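Local coordinates for protein 3' terminal uridylyl transferase (Trypanosoma brucei, PDB 5HZD) that takes part in mitochondrial RNA editing, adding uridines from UTP to the 3' ends of guide RNAs, ribosomal RNAs and some messenger RNAs, at residues A[3-12]-A[16-30]. Sequence-based numbering, arbitrary orientation.
With ZN (zinc ion), chain B.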
ATOM      1  N   VAL A   3     -33.961  21.564  -1.930  1.00 51.13           N
ATOM      2  CA  VAL A   3     -34.126  21.468  -0.480  1.00 46.12           C
ATOM      3  C   VAL A   3     -33.936  20.023  -0.004  1.00 37.50           C
ATOM      4  O   VAL A   3     -34.309  19.070  -0.696  1.00 40.01           O
ATOM      5  CB  VAL A   3     -35.506  22.010  -0.042  1.00 48.44           C
ATOM      6  CG1 VAL A   3     -36.618  21.053  -0.462  1.00 47.07           C
ATOM      7  CG2 VAL A   3     -35.539  22.264   1.466  1.00 46.48           C
ATOM      8  N   ARG A   4     -33.345  19.852   1.176  1.00 29.33           N
ATOM      9  CA  ARG A   4     -33.078  18.507   1.690  1.00 26.60           C
ATOM     10  C   ARG A   4     -32.816  18.496   3.188  1.00 25.88           C
ATOM     11  O   ARG A   4     -32.633  19.545   3.804  1.00 26.57           O
ATOM     12  CB  ARG A   4     -31.838  17.932   1.013  1.00 24.27           C
ATOM     13  CG  ARG A   4     -30.666  18.894   1.085  1.00 21.55           C
ATOM     14  CD  ARG A   4     -29.338  18.189   0.812  1.00 24.99           C
ATOM     15  NE  ARG A   4     -28.904  17.406   1.973  1.00 23.80           N
ATOM     16  CZ  ARG A   4     -27.713  16.826   2.081  1.00 22.96           C
ATOM     17  NH1 ARG A   4     -26.834  16.923   1.101  1.00 23.36           N
ATOM     18  NH2 ARG A   4     -27.405  16.130   3.177  1.00 22.50           N
ATOM     19  N   LEU A   5     -32.800  17.290   3.748  1.00 24.77           N
ATOM     20  CA  LEU A   5     -32.419  17.067   5.140  1.00 26.75           C
ATOM     21  C   LEU A   5     -30.914  16.931   5.354  1.00 22.82           C
ATOM     22  O   LEU A   5     -30.173  16.314   4.541  1.00 21.31           O
ATOM     23  CB  LEU A   5     -33.093  15.805   5.676  1.00 28.92           C
ATOM     24  CG  LEU A   5     -34.610  15.743   5.801  1.00 33.48           C
ATOM     25  CD1 LEU A   5     -35.015  14.331   6.170  1.00 36.21           C
ATOM     26  CD2 LEU A   5     -35.097  16.713   6.848  1.00 36.51           C
ATOM     27  N   TYR A   6     -30.464  17.490   6.479  1.00 20.37           N
ATOM     28  CA  TYR A   6     -29.093  17.341   6.935  1.00 19.65           C
ATOM     29  C   TYR A   6     -29.187  16.880   8.372  1.00 23.94           C
ATOM     30  O   TYR A   6     -30.040  17.350   9.116  1.00 29.63           O
ATOM     31  CB  TYR A   6     -28.346  18.684   6.907  1.00 21.30           C
ATOM     32  CG  TYR A   6     -28.194  19.303   5.538  1.00 19.19           C
ATOM     33  CD1 TYR A   6     -29.180  20.141   5.031  1.00 20.99           C
ATOM     34  CD2 TYR A   6     -27.056  19.081   4.770  1.00 23.59           C
ATOM     35  CE1 TYR A   6     -29.066  20.717   3.794  1.00 26.28           C
ATOM     36  CE2 TYR A   6     -26.933  19.667   3.510  1.00 25.59           C
ATOM     37  CZ  TYR A   6     -27.945  20.490   3.039  1.00 27.84           C
ATOM     38  OH  TYR A   6     -27.853  21.095   1.806  1.00 29.45           O
ATOM     39  N   SER A   7     -28.343  15.932   8.758  1.00 19.82           N
ATOM     40  CA  SER A   7     -28.397  15.448  10.127  1.00 20.61           C
ATOM     41  C   SER A   7     -27.001  15.488  10.738  1.00 19.23           C
ATOM     42  O   SER A   7     -25.985  15.284  10.062  1.00 18.61           O
ATOM     43  CB  SER A   7     -28.977  14.030  10.207  1.00 19.97           C
ATOM     44  OG  SER A   7     -28.110  13.066   9.625  1.00 19.90           O
ATOM     45  N   CYS A   8     -26.986  15.765  12.041  1.00 19.65           N
ATOM     46  CA  CYS A   8     -25.755  15.767  12.839  1.00 19.30           C
ATOM     47  C   CYS A   8     -25.227  14.350  13.054  1.00 22.83           C
ATOM     48  O   CYS A   8     -26.011  13.400  13.177  1.00 23.05           O
ATOM     49  CB  CYS A   8     -26.046  16.437  14.180  1.00 21.63           C
ATOM     50  SG  CYS A   8     -24.511  16.672  15.107  1.00 21.64           S
ATOM     51  N   ASP A   9     -23.893  14.196  13.065  1.00 18.29           N
ATOM     52  CA  ASP A   9     -23.256  12.898  13.322  1.00 19.72           C
ATOM     53  C   ASP A   9     -22.806  12.741  14.784  1.00 22.29           C
ATOM     54  O   ASP A   9     -22.186  11.737  15.128  1.00 25.93           O
ATOM     55  CB  ASP A   9     -22.051  12.680  12.394  1.00 18.91           C
ATOM     56  CG  ASP A   9     -20.920  13.660  12.661  1.00 20.83           C
ATOM     57  OD1 ASP A   9     -21.202  14.749  13.226  1.00 19.54           O
ATOM     58  OD2 ASP A   9     -19.765  13.330  12.296  1.00 20.10           O
ATOM     59  N   ALA A  10     -23.123  13.719  15.626  1.00 22.11           N
ATOM     60  CA  ALA A  10     -22.615  13.748  17.009  1.00 23.52           C
ATOM     61  C   ALA A  10     -23.727  13.743  18.041  1.00 27.09           C
ATOM     62  O   ALA A  10     -23.482  13.629  19.241  1.00 31.56           O
ATOM     63  CB  ALA A  10     -21.719  14.962  17.227  1.00 23.48           C
ATOM     64  N   CYS A  11     -24.961  13.913  17.589  1.00 23.29           N
ATOM     65  CA  CYS A  11     -26.095  13.683  18.466  1.00 24.71           C
ATOM     66  C   CYS A  11     -27.204  13.084  17.620  1.00 29.41           C
ATOM     67  O   CYS A  11     -27.207  13.249  16.404  1.00 30.38           O
ATOM     68  CB  CYS A  11     -26.515  14.954  19.181  1.00 29.86           C
ATOM     69  SG  CYS A  11     -27.160  16.222  18.143  1.00 27.32           S
ATOM     70  N   PRO A  12     -28.122  12.346  18.252  1.00 36.93           N
ATOM     71  CA  PRO A  12     -29.027  11.545  17.423  1.00 40.16           C
ATOM     72  C   PRO A  12     -30.279  12.292  16.979  1.00 39.51           C
ATOM     73  O   PRO A  12     -31.065  11.715  16.238  1.00 46.31           O
ATOM     74  CB  PRO A  12     -29.411  10.397  18.359  1.00 41.74           C
ATOM     75  CG  PRO A  12     -29.377  11.021  19.719  1.00 39.78           C
ATOM     76  CD  PRO A  12     -28.244  12.025  19.685  1.00 37.87           C
ATOM     77  N   PHE A  16     -31.654  19.341  10.098  1.00 22.22           N
ATOM     78  CA  PHE A  16     -31.846  20.688   9.596  1.00 23.15           C
ATOM     79  C   PHE A  16     -32.209  20.665   8.135  1.00 24.56           C
ATOM     80  O   PHE A  16     -32.029  19.647   7.457  1.00 25.09           O
ATOM     81  CB  PHE A  16     -30.543  21.462   9.793  1.00 24.95           C
ATOM     82  CG  PHE A  16     -30.057  21.435  11.217  1.00 27.08           C
ATOM     83  CD1 PHE A  16     -29.212  20.416  11.652  1.00 25.75           C
ATOM     84  CD2 PHE A  16     -30.491  22.386  12.127  1.00 32.81           C
ATOM     85  CE1 PHE A  16     -28.790  20.358  12.991  1.00 25.09           C
ATOM     86  CE2 PHE A  16     -30.068  22.347  13.457  1.00 31.39           C
ATOM     87  CZ  PHE A  16     -29.219  21.329  13.884  1.00 28.73           C
ATOM     88  N   THR A  17     -32.690  21.799   7.643  1.00 26.75           N
ATOM     89  CA  THR A  17     -33.057  21.887   6.240  1.00 28.31           C
ATOM     90  C   THR A  17     -32.063  22.685   5.417  1.00 28.41           C
ATOM     91  O   THR A  17     -32.247  22.828   4.215  1.00 28.04           O
ATOM     92  CB  THR A  17     -34.479  22.455   6.057  1.00 25.54           C
ATOM     93  OG1 THR A  17     -34.552  23.772   6.635  1.00 27.41           O
ATOM     94  CG2 THR A  17     -35.499  21.552   6.764  1.00 30.92           C
ATOM     95  N   THR A  18     -31.008  23.198   6.055  1.00 25.82           N
ATOM     96  CA  THR A  18     -29.919  23.864   5.339  1.00 23.88           C
ATOM     97  C   THR A  18     -28.558  23.425   5.843  1.00 24.42           C
ATOM     98  O   THR A  18     -28.391  23.080   7.026  1.00 24.57           O
ATOM     99  CB  THR A  18     -29.989  25.413   5.451  1.00 28.35           C
ATOM    100  OG1 THR A  18     -29.700  25.822   6.799  1.00 29.63           O
ATOM    101  CG2 THR A  18     -31.366  25.931   5.040  1.00 32.89           C
ATOM    102  N   HIS A  19     -27.579  23.433   4.942  1.00 24.23           N
ATOM    103  CA  HIS A  19     -26.231  23.108   5.328  1.00 20.02           C
ATOM    104  C   HIS A  19     -25.663  24.105   6.329  1.00 23.60           C
ATOM    105  O   HIS A  19     -24.944  23.716   7.246  1.00 21.06           O
ATOM    106  CB  HIS A  19     -25.325  23.000   4.096  1.00 21.58           C
ATOM    107  CG  HIS A  19     -24.000  22.383   4.385  1.00 21.66           C
ATOM    108  ND1 HIS A  19     -22.811  23.067   4.225  1.00 29.47           N
ATOM    109  CD2 HIS A  19     -23.668  21.157   4.853  1.00 21.71           C
ATOM    110  CE1 HIS A  19     -21.807  22.281   4.565  1.00 28.35           C
ATOM    111  NE2 HIS A  19     -22.297  21.114   4.947  1.00 27.48           N
ATOM    112  N   ALA A  20     -25.965  25.386   6.133  1.00 26.83           N
ATOM    113  CA  ALA A  20     -25.514  26.437   7.041  1.00 29.12           C
ATOM    114  C   ALA A  20     -25.945  26.130   8.468  1.00 28.55           C
ATOM    115  O   ALA A  20     -25.170  26.282   9.414  1.00 26.69           O
ATOM    116  CB  ALA A  20     -26.077  27.783   6.602  1.00 27.20           C
ATOM    117  N   ALA A  21     -27.181  25.675   8.620  1.00 28.30           N
ATOM    118  CA  ALA A  21     -27.721  25.391   9.944  1.00 24.45           C
ATOM    119  C   ALA A  21     -27.005  24.182  10.557  1.00 24.54           C
ATOM    120  O   ALA A  21     -26.773  24.134  11.774  1.00 24.41           O
ATOM    121  CB  ALA A  21     -29.212  25.137   9.861  1.00 26.86           C
ATOM    122  N   LEU A  22     -26.676  23.205   9.718  1.00 22.25           N
ATOM    123  CA  LEU A  22     -25.943  22.032  10.180  1.00 19.63           C
ATOM    124  C   LEU A  22     -24.560  22.430  10.684  1.00 22.08           C
ATOM    125  O   LEU A  22     -24.143  22.010  11.762  1.00 20.90           O
ATOM    126  CB  LEU A  22     -25.803  20.996   9.063  1.00 21.98           C
ATOM    127  CG  LEU A  22     -25.045  19.730   9.461  1.00 19.95           C
ATOM    128  CD1 LEU A  22     -25.895  18.890  10.401  1.00 23.55           C
ATOM    129  CD2 LEU A  22     -24.615  18.928   8.226  1.00 23.03           C
ATOM    130  N   LEU A  23     -23.859  23.257   9.915  1.00 20.68           N
ATOM    131  CA  LEU A  23     -22.492  23.649  10.279  1.00 22.37           C
ATOM    132  C   LEU A  23     -22.511  24.485  11.552  1.00 24.37           C
ATOM    133  O   LEU A  23     -21.679  24.292  12.450  1.00 24.25           O
ATOM    134  CB  LEU A  23     -21.842  24.463   9.161  1.00 23.71           C
ATOM    135  CG  LEU A  23     -21.340  23.751   7.915  1.00 27.21           C
ATOM    136  CD1 LEU A  23     -20.780  24.776   6.954  1.00 28.25           C
ATOM    137  CD2 LEU A  23     -20.278  22.721   8.271  1.00 24.60           C
ATOM    138  N   ALA A  24     -23.448  25.430  11.627  1.00 26.70           N
ATOM    139  CA  ALA A  24     -23.614  26.237  12.833  1.00 25.40           C
ATOM    140  C   ALA A  24     -23.913  25.371  14.042  1.00 26.81           C
ATOM    141  O   ALA A  24     -23.393  25.618  15.126  1.00 26.40           O
ATOM    142  CB  ALA A  24     -24.689  27.267  12.652  1.00 25.66           C
ATOM    143  N   HIS A  25     -24.735  24.342  13.861  1.00 24.97           N
ATOM    144  CA  HIS A  25     -25.039  23.448  14.968  1.00 27.51           C
ATOM    145  C   HIS A  25     -23.770  22.737  15.439  1.00 26.96           C
ATOM    146  O   HIS A  25     -23.539  22.572  16.642  1.00 24.62           O
ATOM    147  CB  HIS A  25     -26.077  22.409  14.548  1.00 24.49           C
ATOM    148  CG  HIS A  25     -26.172  21.251  15.491  1.00 21.43           C
ATOM    149  ND1 HIS A  25     -26.921  21.301  16.648  1.00 22.68           N
ATOM    150  CD2 HIS A  25     -25.591  20.032  15.463  1.00 24.92           C
ATOM    151  CE1 HIS A  25     -26.821  20.144  17.277  1.00 22.29           C
ATOM    152  NE2 HIS A  25     -25.997  19.371  16.594  1.00 21.46           N
ATOM    153  N   ALA A  26     -22.955  22.309  14.489  1.00 23.33           N
ATOM    154  CA  ALA A  26     -21.703  21.597  14.824  1.00 19.25           C
ATOM    155  C   ALA A  26     -20.758  22.451  15.696  1.00 25.86           C
ATOM    156  O   ALA A  26     -20.267  21.980  16.718  1.00 24.59           O
ATOM    157  CB  ALA A  26     -21.015  21.095  13.579  1.00 18.71           C
ATOM    158  N   GLU A  27     -20.527  23.714  15.343  1.00 28.26           N
ATOM    159  CA  GLU A  27     -19.704  24.591  16.178  0.50 31.76           C
ATOM    160  C   GLU A  27     -20.363  24.928  17.514  1.00 32.69           C
ATOM    161  O   GLU A  27     -19.725  24.890  18.573  1.00 33.31           O
ATOM    162  CB  GLU A  27     -19.373  25.889  15.445  0.50 32.32           C
ATOM    163  CG  GLU A  27     -18.784  26.962  16.358  0.50 29.24           C
ATOM    164  CD  GLU A  27     -17.487  26.532  17.034  0.50 29.96           C
ATOM    165  OE1 GLU A  27     -16.720  25.744  16.443  0.50 24.25           O
ATOM    166  OE2 GLU A  27     -17.236  26.980  18.171  0.50 33.02           O
ATOM    167  N   GLU A  28     -21.648  25.268  17.472  1.00 26.44           N
ATOM    168  CA  GLU A  28     -22.334  25.700  18.692  1.00 29.56           C
ATOM    169  C   GLU A  28     -22.562  24.592  19.740  1.00 29.19           C
ATOM    170  O   GLU A  28     -22.475  24.835  20.946  1.00 35.19           O
ATOM    171  CB  GLU A  28     -23.648  26.410  18.334  1.00 36.64           C
ATOM    172  CG  GLU A  28     -23.421  27.654  17.453  1.00 45.34           C
ATOM    173  CD  GLU A  28     -24.719  28.283  16.951  1.00 53.89           C
ATOM    174  OE1 GLU A  28     -24.670  29.435  16.464  1.00 55.41           O
ATOM    175  OE2 GLU A  28     -25.784  27.626  17.031  1.00 55.95           O
ATOM    176  N   HIS A  29     -22.854  23.381  19.292  1.00 24.72           N
ATOM    177  CA  HIS A  29     -23.158  22.298  20.221  1.00 30.45           C
ATOM    178  C   HIS A  29     -22.032  21.282  20.373  1.00 28.76           C
ATOM    179  O   HIS A  29     -21.998  20.518  21.347  1.00 27.41           O
ATOM    180  CB  HIS A  29     -24.464  21.595  19.826  1.00 36.19           C
ATOM    181  CG  HIS A  29     -25.692  22.398  20.125  1.00 43.77           C
ATOM    182  ND1 HIS A  29     -26.026  23.535  19.420  1.00 47.81           N
ATOM    183  CD2 HIS A  29     -26.660  22.234  21.056  1.00 47.85           C
ATOM    184  CE1 HIS A  29     -27.147  24.040  19.908  1.00 48.13           C
ATOM    185  NE2 HIS A  29     -27.554  23.267  20.898  1.00 49.67           N
ATOM    186  N   HIS A  30     -21.105  21.260  19.423  1.00 26.18           N
ATOM    187  CA  HIS A  30     -20.077  20.226  19.445  1.00 20.40           C
ATOM    188  C   HIS A  30     -18.677  20.766  19.358  1.00 21.30           C
ATOM    189  O   HIS A  30     -17.778  20.090  18.851  1.00 22.08           O
ATOM    190  CB  HIS A  30     -20.310  19.199  18.346  1.00 19.83           C
ATOM    191  CG  HIS A  30     -21.591  18.464  18.523  1.00 23.61           C
ATOM    192  ND1 HIS A  30     -21.874  17.762  19.675  1.00 24.24           N
ATOM    193  CD2 HIS A  30     -22.696  18.380  17.744  1.00 27.96           C
ATOM    194  CE1 HIS A  30     -23.084  17.245  19.587  1.00 31.70           C
ATOM    195  NE2 HIS A  30     -23.609  17.619  18.436  1.00 20.85           N
TER
HETATM  196 ZN    ZN B 701     -25.401  17.413  17.096  1.00 23.46          ZN
HETATM  197  O   HOH W   1     -28.289  24.231   2.074  1.00 33.33           O
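Tyr-6 lays its ring across the start of helix 19-30: the backbone N of His-19 sits over one face, with CE1 of Tyr-6 3.3 Å from it, while the guanidinium of Arg-4 lies over the opposite face. CG of Tyr-6 stands anti to its carbonyl carbon (chi1 -63°), which turns the ring onto the first turn of the helix and brings CB of His-19 within 3.7 Å of Tyr-6 CE2. A water joins Tyr-6 OH to His-19 N, and His-19 NE2 is hydrogen-bonded to Glu-462 OE2. The backbones of Tyr-6 and Phe-16 form an antiparallel hydrogen-bonded pair, with Phe-16 N 2.7 Å from Tyr-6 O. Between this hairpin and the metal, Leu-22 CD1 packs 3.6 Å from Ser-7 C.

At the far end, CB of Ala-10 sits squarely over the face of the His-30 ring, 3.4 Å from its centroid. NE2 of His-30 and NE2 of His-25 bind zinc together with Cys-8 SG and Cys-11 SG. Cys-8 SG also accepts from Ala-10 N at 3.3 Å, probably easing the thiolate's charge. Short hairpin, helix and Cys2His2 site make the ββα fold of a C2H2 zinc finger, here an atypical one required for proper folding of the catalytic domain.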